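Transketolase (Campylobacter jejuni, PDB 3L84) belongs to the transketolase family of thiamine diphosphate-binding enzymes, two copies of a three-domain chain forming the assembly. Local coordinates at residues Q454-L459 and Y600-F605; Q458-R463 and S589-K594. One frame throughout, in Å; residues are numbered along the deposited sequence.

Contact 1. Residues Q454-L459 and Y600-F605; sequences QPIEQL and YGIESF
Ile456 and Phe605 bring the two backbones nearest, their CA atoms 6.7 Å apart, where the loop leading into helix 458-464 passes the irregular chain that follows strand 598-600; no hydrogen bond joins the segments. Ile456 carries the contact. Its CG1 lies beside the backbone N, anti to the carbonyl carbon (chi1 -60°), and CD1 is turned toward the 600-605 segment, where it meets both Ile602 and the backbone of Ser604. Ile456 CD1 touches Ile602 CG2 at 3.8 Å, the two side chains crossing at about a right angle, and comes within 3.4 Å of Ser604 O. That carbonyl oxygen is buried under the isoleucine with no polar partner in the model. Ile456 CG1 also approaches Phe605 CD1 obliquely, at 4.4 Å. Ile456 N donates to Gln458 OE1, at the start of the helix, at 2.9 Å, in the plane of the side-chain carbonyl but with a bent N-H...O angle of 139°. Glu457 OE1 skirts the Phe605 ring, while its OE2 forms salt bridges with Lys422 and Arg426 of the second subunit; Leu430 of that subunit packs on Phe605. The arrangement is a largely apolar, isoleucine-centred contact between the pyrimidine-binding and C-terminal domains of a transketolase, laid against the dimer interface.

Contact 2. Residues Q458-R463 and S589-K594; sequences QLSTFR and SNELYK
Glu591 reaches across from the 3-10 turn 590-594 to two residues of helix 458-464, Ser460 and Arg463, which lie about one helical turn apart. From CB, which heads toward the helix, the chain takes CG into the position between the backbone N and the carbonyl carbon (chi1 66°) and then bends at chi2 (-86°), so that the carboxylate is set down between the serine and the arginine. Glu591 CG lies 4.0 Å from Arg463 CD, an aliphatic contact. Farther out, Glu591 CD sits at the edge of the guanidinium, in its plane, and the two oxygens part company. Glu591 OE1 is 2.7 Å from Ser460 OG, a hydrogen bond that is not settled, because the hydroxyl proton also has His588 O within reach. Glu591 OE2 takes Arg463 NH1 at 2.9 Å in a salt bridge with an N-H...O angle of 161°. The donor comes to the anti side of OE2, somewhat out of the carboxylate plane, and the two flat groups stand steeply to each other. Glu591 OE2 also lies 3.3 Å from Arg463 CD. This buried ion pair ties the pyrimidine-binding domain of the transketolase to its C-terminal domain, whose loop between strands 580-584 and 598-600 supplies the glutamate. Arg463 itself is extended from CG to NE, and Leu459 CG lies over the centre of one guanidinium face, 3.5 Å above the plane. Ser589 CB comes to the guanidinium edge, 3.9 Å from Arg463 NH1, and Leu592 CD2 approaches the same nitrogen obliquely at 4.2 Å. Glu585 provides a second carboxylate, forming a salt bridge with Arg463 NH2 and a hydrogen bond with Ser589 OG.

The centres of contacts 1 and 2 lie 10 Å apart, on the same side of the chain's centre. Both start from one short piece of the pyrimidine-binding domain: 454-459 leads into helix 458-464 and 458-463 runs along it, with Gln458 and Leu459 common to both. Their partners belong to the C-terminal domain and come in reversed order along the chain: 589-594 precedes strand 598-600, whereas residues 600-605 lead away from the end of that strand. The two domains thus meet at two neighbouring places along the same short piece of chain. Both contacts also touch the second subunit, so the domain junction and the dimer interface adjoin here.

Contact 1. Residues Q454-L459 and Y600-F605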
loop_
_atom_site.group_PDB
_atom_site.type_symbol
_atom_site.label_atom_id
_atom_site.label_comp_id
_atom_site.label_asym_id
_atom_site.label_seq_id
_atom_site.Cartn_x
_atom_site.Cartn_y
_atom_site.Cartn_z
ATOM N N GLN A 454 5.165 -14.812 -1.649
ATOM C CA GLN A 454 4.784 -15.412 -2.922
ATOM C C GLN A 454 3.619 -14.677 -3.481
ATOM O O GLN A 454 2.510 -14.787 -2.935
ATOM C CB GLN A 454 4.470 -16.881 -2.748
ATOM C CG GLN A 454 5.748 -17.709 -2.453
ATOM C CD GLN A 454 5.474 -19.093 -1.928
ATOM O OE1 GLN A 454 4.337 -19.420 -1.620
ATOM N NE2 GLN A 454 6.497 -19.928 -1.815
ATOM N N PRO A 455 3.792 -13.914 -4.563
ATOM C CA PRO A 455 2.676 -13.243 -5.188
ATOM C C PRO A 455 1.591 -14.196 -5.669
ATOM O O PRO A 455 1.868 -15.345 -6.029
ATOM C CB PRO A 455 3.317 -12.540 -6.389
ATOM C CG PRO A 455 4.720 -12.365 -6.004
ATOM C CD PRO A 455 5.068 -13.598 -5.226
ATOM N N ILE A 456 0.348 -13.738 -5.576
ATOM C CA ILE A 456 -0.818 -14.491 -6.071
ATOM C C ILE A 456 -1.745 -13.551 -6.831
ATOM O O ILE A 456 -2.114 -13.826 -7.986
ATOM C CB ILE A 456 -1.601 -15.191 -4.905
ATOM C CG1 ILE A 456 -0.732 -16.185 -4.139
ATOM C CG2 ILE A 456 -2.884 -15.845 -5.435
ATOM C CD1 ILE A 456 -0.351 -17.462 -4.887
ATOM N N GLU A 457 -2.115 -12.443 -6.208
ATOM C CA GLU A 457 -3.138 -11.514 -6.707
ATOM C C GLU A 457 -2.584 -10.247 -7.373
ATOM O O GLU A 457 -3.353 -9.441 -7.910
ATOM C CB GLU A 457 -4.101 -11.107 -5.582
ATOM C CG GLU A 457 -3.535 -10.245 -4.475
ATOM C CD GLU A 457 -2.813 -10.975 -3.335
ATOM O OE1 GLU A 457 -2.119 -12.011 -3.556
ATOM O OE2 GLU A 457 -2.858 -10.471 -2.182
ATOM N N GLN A 458 -1.267 -10.064 -7.341
ATOM C CA GLN A 458 -0.695 -8.803 -7.791
ATOM C C GLN A 458 -0.772 -8.598 -9.288
ATOM O O GLN A 458 -0.895 -7.456 -9.741
ATOM C CB GLN A 458 0.733 -8.663 -7.270
ATOM C CG GLN A 458 0.820 -8.481 -5.752
ATOM C CD GLN A 458 0.496 -9.741 -4.964
ATOM O OE1 GLN A 458 0.800 -10.845 -5.404
ATOM N NE2 GLN A 458 -0.076 -9.589 -3.778
ATOM N N LEU A 459 -0.646 -9.655 -10.076
ATOM C CA LEU A 459 -0.799 -9.529 -11.518
ATOM C C LEU A 459 -2.188 -8.993 -11.834
ATOM O O LEU A 459 -2.353 -8.113 -12.697
ATOM C CB LEU A 459 -0.538 -10.888 -12.151
ATOM C CG LEU A 459 -0.196 -11.035 -13.598
ATOM C CD1 LEU A 459 1.003 -10.138 -13.983
ATOM C CD2 LEU A 459 0.157 -12.492 -13.862
ATOM N N TYR A 600 -6.117 -22.284 -15.499
ATOM C CA TYR A 600 -5.334 -23.148 -14.654
ATOM C C TYR A 600 -4.334 -22.276 -13.914
ATOM O O TYR A 600 -3.284 -21.944 -14.425
ATOM C CB TYR A 600 -4.610 -24.183 -15.513
ATOM C CG TYR A 600 -4.030 -25.375 -14.792
ATOM C CD1 TYR A 600 -4.810 -26.464 -14.488
ATOM C CD2 TYR A 600 -2.698 -25.415 -14.427
ATOM C CE1 TYR A 600 -4.292 -27.570 -13.868
ATOM C CE2 TYR A 600 -2.180 -26.523 -13.808
ATOM C CZ TYR A 600 -2.986 -27.594 -13.539
ATOM O OH TYR A 600 -2.517 -28.740 -12.916
ATOM N N GLY A 601 -4.734 -21.889 -12.700
ATOM C CA GLY A 601 -3.989 -20.935 -11.907
ATOM C C GLY A 601 -3.829 -21.406 -10.488
ATOM O O GLY A 601 -3.840 -22.614 -10.202
ATOM N N ILE A 602 -3.720 -20.441 -9.572
ATOM C CA ILE A 602 -3.611 -20.708 -8.152
ATOM C C ILE A 602 -4.709 -19.912 -7.454
ATOM O O ILE A 602 -4.760 -18.684 -7.642
ATOM C CB ILE A 602 -2.219 -20.306 -7.625
ATOM C CG1 ILE A 602 -1.105 -20.955 -8.406
ATOM C CG2 ILE A 602 -2.114 -20.590 -6.102
ATOM C CD1 ILE A 602 0.276 -20.386 -8.035
ATOM N N GLU A 603 -5.475 -20.552 -6.620
ATOM C CA GLU A 603 -6.629 -19.899 -5.954
ATOM C C GLU A 603 -6.380 -19.639 -4.480
ATOM O O GLU A 603 -7.196 -18.959 -3.837
ATOM C CB GLU A 603 -7.878 -20.730 -6.161
ATOM C CG GLU A 603 -8.317 -20.762 -7.599
ATOM C CD GLU A 603 -9.596 -21.540 -7.771
ATOM O OE1 GLU A 603 -10.679 -20.902 -7.817
ATOM O OE2 GLU A 603 -9.524 -22.799 -7.815
ATOM N N SER A 604 -5.326 -20.191 -3.917
ATOM C CA SER A 604 -4.985 -20.072 -2.508
ATOM C C SER A 604 -3.712 -19.257 -2.364
ATOM O O SER A 604 -3.080 -18.901 -3.345
ATOM C CB SER A 604 -4.796 -21.475 -1.902
ATOM O OG SER A 604 -3.628 -22.078 -2.392
ATOM N N PHE A 605 -3.291 -19.027 -1.130
ATOM C CA PHE A 605 -1.933 -18.596 -0.865
ATOM C C PHE A 605 -0.942 -19.741 -1.085
ATOM O O PHE A 605 -1.347 -20.913 -1.244
ATOM C CB PHE A 605 -1.767 -17.969 0.503
ATOM C CG PHE A 605 -2.516 -16.670 0.656
ATOM C CD1 PHE A 605 -2.098 -15.537 -0.028
ATOM C CD2 PHE A 605 -3.611 -16.555 1.495
ATOM C CE1 PHE A 605 -2.755 -14.317 0.110
ATOM C CE2 PHE A 605 -4.293 -15.353 1.626
ATOM C CZ PHE A 605 -3.856 -14.223 0.924
#

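Contact 2. Residues Q458-R463 and S589-K594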
loop_
_atom_site.group_PDB
_atom_site.type_symbol
_atom_site.label_atom_id
_atom_site.label_comp_id
_atom_site.label_asym_id
_atom_site.label_seq_id
_atom_site.Cartn_x
_atom_site.Cartn_y
_atom_site.Cartn_z
ATOM N N GLN A 458 -1.267 -10.064 -7.341
ATOM C CA GLN A 458 -0.695 -8.803 -7.791
ATOM C C GLN A 458 -0.772 -8.598 -9.288
ATOM O O GLN A 458 -0.895 -7.456 -9.741
ATOM C CB GLN A 458 0.733 -8.663 -7.270
ATOM C CG GLN A 458 0.820 -8.481 -5.752
ATOM C CD GLN A 458 0.496 -9.741 -4.964
ATOM O OE1 GLN A 458 0.800 -10.845 -5.404
ATOM N NE2 GLN A 458 -0.076 -9.589 -3.778
ATOM N N LEU A 459 -0.646 -9.655 -10.076
ATOM C CA LEU A 459 -0.799 -9.529 -11.518
ATOM C C LEU A 459 -2.188 -8.993 -11.834
ATOM O O LEU A 459 -2.353 -8.113 -12.697
ATOM C CB LEU A 459 -0.538 -10.888 -12.151
ATOM C CG LEU A 459 -0.196 -11.035 -13.598
ATOM C CD1 LEU A 459 1.003 -10.138 -13.983
ATOM C CD2 LEU A 459 0.157 -12.492 -13.862
ATOM N N SER A 460 -3.220 -9.467 -11.158
ATOM C CA SER A 460 -4.584 -8.970 -11.375
ATOM C C SER A 460 -4.681 -7.475 -11.078
ATOM O O SER A 460 -5.320 -6.728 -11.800
ATOM C CB SER A 460 -5.612 -9.700 -10.538
ATOM O OG SER A 460 -5.777 -11.043 -10.922
ATOM N N THR A 461 -4.088 -7.034 -9.972
ATOM C CA THR A 461 -4.077 -5.626 -9.603
ATOM C C THR A 461 -3.470 -4.757 -10.684
ATOM O O THR A 461 -4.089 -3.772 -11.097
ATOM C CB THR A 461 -3.321 -5.392 -8.318
ATOM O OG1 THR A 461 -3.977 -6.102 -7.256
ATOM C CG2 THR A 461 -3.186 -3.917 -7.958
ATOM N N PHE A 462 -2.273 -5.106 -11.144
ATOM C CA PHE A 462 -1.607 -4.283 -12.133
ATOM C C PHE A 462 -2.299 -4.321 -13.491
ATOM O O PHE A 462 -2.368 -3.289 -14.163
ATOM C CB PHE A 462 -0.096 -4.586 -12.188
ATOM C CG PHE A 462 0.641 -3.823 -11.179
ATOM C CD1 PHE A 462 0.646 -4.185 -9.873
ATOM C CD2 PHE A 462 1.331 -2.678 -11.582
ATOM C CE1 PHE A 462 1.295 -3.337 -8.899
ATOM C CE2 PHE A 462 1.983 -1.901 -10.666
ATOM C CZ PHE A 462 1.924 -2.196 -9.342
ATOM N N ARG A 463 -2.856 -5.449 -13.883
ATOM C CA ARG A 463 -3.612 -5.506 -15.116
ATOM C C ARG A 463 -4.879 -4.701 -15.013
ATOM O O ARG A 463 -5.243 -4.020 -15.995
ATOM C CB ARG A 463 -3.921 -6.937 -15.497
ATOM C CG ARG A 463 -2.677 -7.689 -15.926
ATOM C CD ARG A 463 -2.993 -9.137 -16.143
ATOM N NE ARG A 463 -1.853 -9.865 -16.702
ATOM C CZ ARG A 463 -1.761 -11.174 -16.712
ATOM N NH1 ARG A 463 -2.662 -11.915 -16.084
ATOM N NH2 ARG A 463 -0.686 -11.742 -17.269
ATOM N N SER A 589 -5.564 -15.326 -11.485
ATOM C CA SER A 589 -5.776 -14.365 -12.583
ATOM C C SER A 589 -7.071 -14.706 -13.392
ATOM O O SER A 589 -7.100 -15.159 -14.543
ATOM C CB SER A 589 -4.501 -14.136 -13.414
ATOM O OG SER A 589 -3.818 -15.355 -13.671
ATOM N N ASN A 590 -8.201 -14.413 -12.754
ATOM C CA ASN A 590 -9.484 -14.603 -13.349
ATOM C C ASN A 590 -9.718 -13.700 -14.548
ATOM O O ASN A 590 -10.568 -13.987 -15.371
ATOM C CB ASN A 590 -10.628 -14.385 -12.342
ATOM C CG ASN A 590 -10.867 -15.573 -11.413
ATOM O OD1 ASN A 590 -11.311 -15.392 -10.262
ATOM N ND2 ASN A 590 -10.656 -16.763 -11.898
ATOM N N GLU A 591 -8.962 -12.614 -14.688
ATOM C CA GLU A 591 -9.049 -11.810 -15.894
ATOM C C GLU A 591 -8.749 -12.601 -17.157
ATOM O O GLU A 591 -9.159 -12.201 -18.249
ATOM C CB GLU A 591 -8.154 -10.564 -15.790
ATOM C CG GLU A 591 -6.644 -10.823 -15.734
ATOM C CD GLU A 591 -6.069 -11.092 -14.359
ATOM O OE1 GLU A 591 -6.811 -11.271 -13.375
ATOM O OE2 GLU A 591 -4.825 -11.150 -14.267
ATOM N N LEU A 592 -8.015 -13.710 -17.033
ATOM C CA LEU A 592 -7.752 -14.554 -18.187
ATOM C C LEU A 592 -9.002 -15.118 -18.824
ATOM O O LEU A 592 -8.950 -15.457 -20.006
ATOM C CB LEU A 592 -6.808 -15.678 -17.813
ATOM C CG LEU A 592 -5.351 -15.340 -17.498
ATOM C CD1 LEU A 592 -4.538 -16.626 -17.297
ATOM C CD2 LEU A 592 -4.729 -14.552 -18.570
ATOM N N TYR A 593 -10.114 -15.172 -18.104
ATOM C CA TYR A 593 -11.362 -15.606 -18.736
ATOM C C TYR A 593 -11.857 -14.664 -19.821
ATOM O O TYR A 593 -12.718 -15.048 -20.590
ATOM C CB TYR A 593 -12.442 -15.797 -17.670
ATOM C CG TYR A 593 -12.322 -17.047 -16.807
ATOM C CD1 TYR A 593 -12.612 -18.312 -17.349
ATOM C CD2 TYR A 593 -11.900 -16.987 -15.517
ATOM C CE1 TYR A 593 -12.528 -19.465 -16.569
ATOM C CE2 TYR A 593 -11.812 -18.147 -14.735
ATOM C CZ TYR A 593 -12.148 -19.369 -15.271
ATOM O OH TYR A 593 -12.044 -20.494 -14.481
ATOM N N LYS A 594 -11.315 -13.445 -19.955
ATOM C CA LYS A 594 -11.608 -12.603 -21.103
ATOM C C LYS A 594 -11.236 -13.332 -22.397
ATOM O O LYS A 594 -11.928 -13.179 -23.411
ATOM C CB LYS A 594 -10.899 -11.268 -20.978
ATOM C CG LYS A 594 -11.194 -10.334 -22.089
ATOM C CD LYS A 594 -10.709 -8.924 -21.826
ATOM C CE LYS A 594 -11.018 -8.024 -23.028
ATOM N NZ LYS A 594 -10.849 -6.569 -22.708
#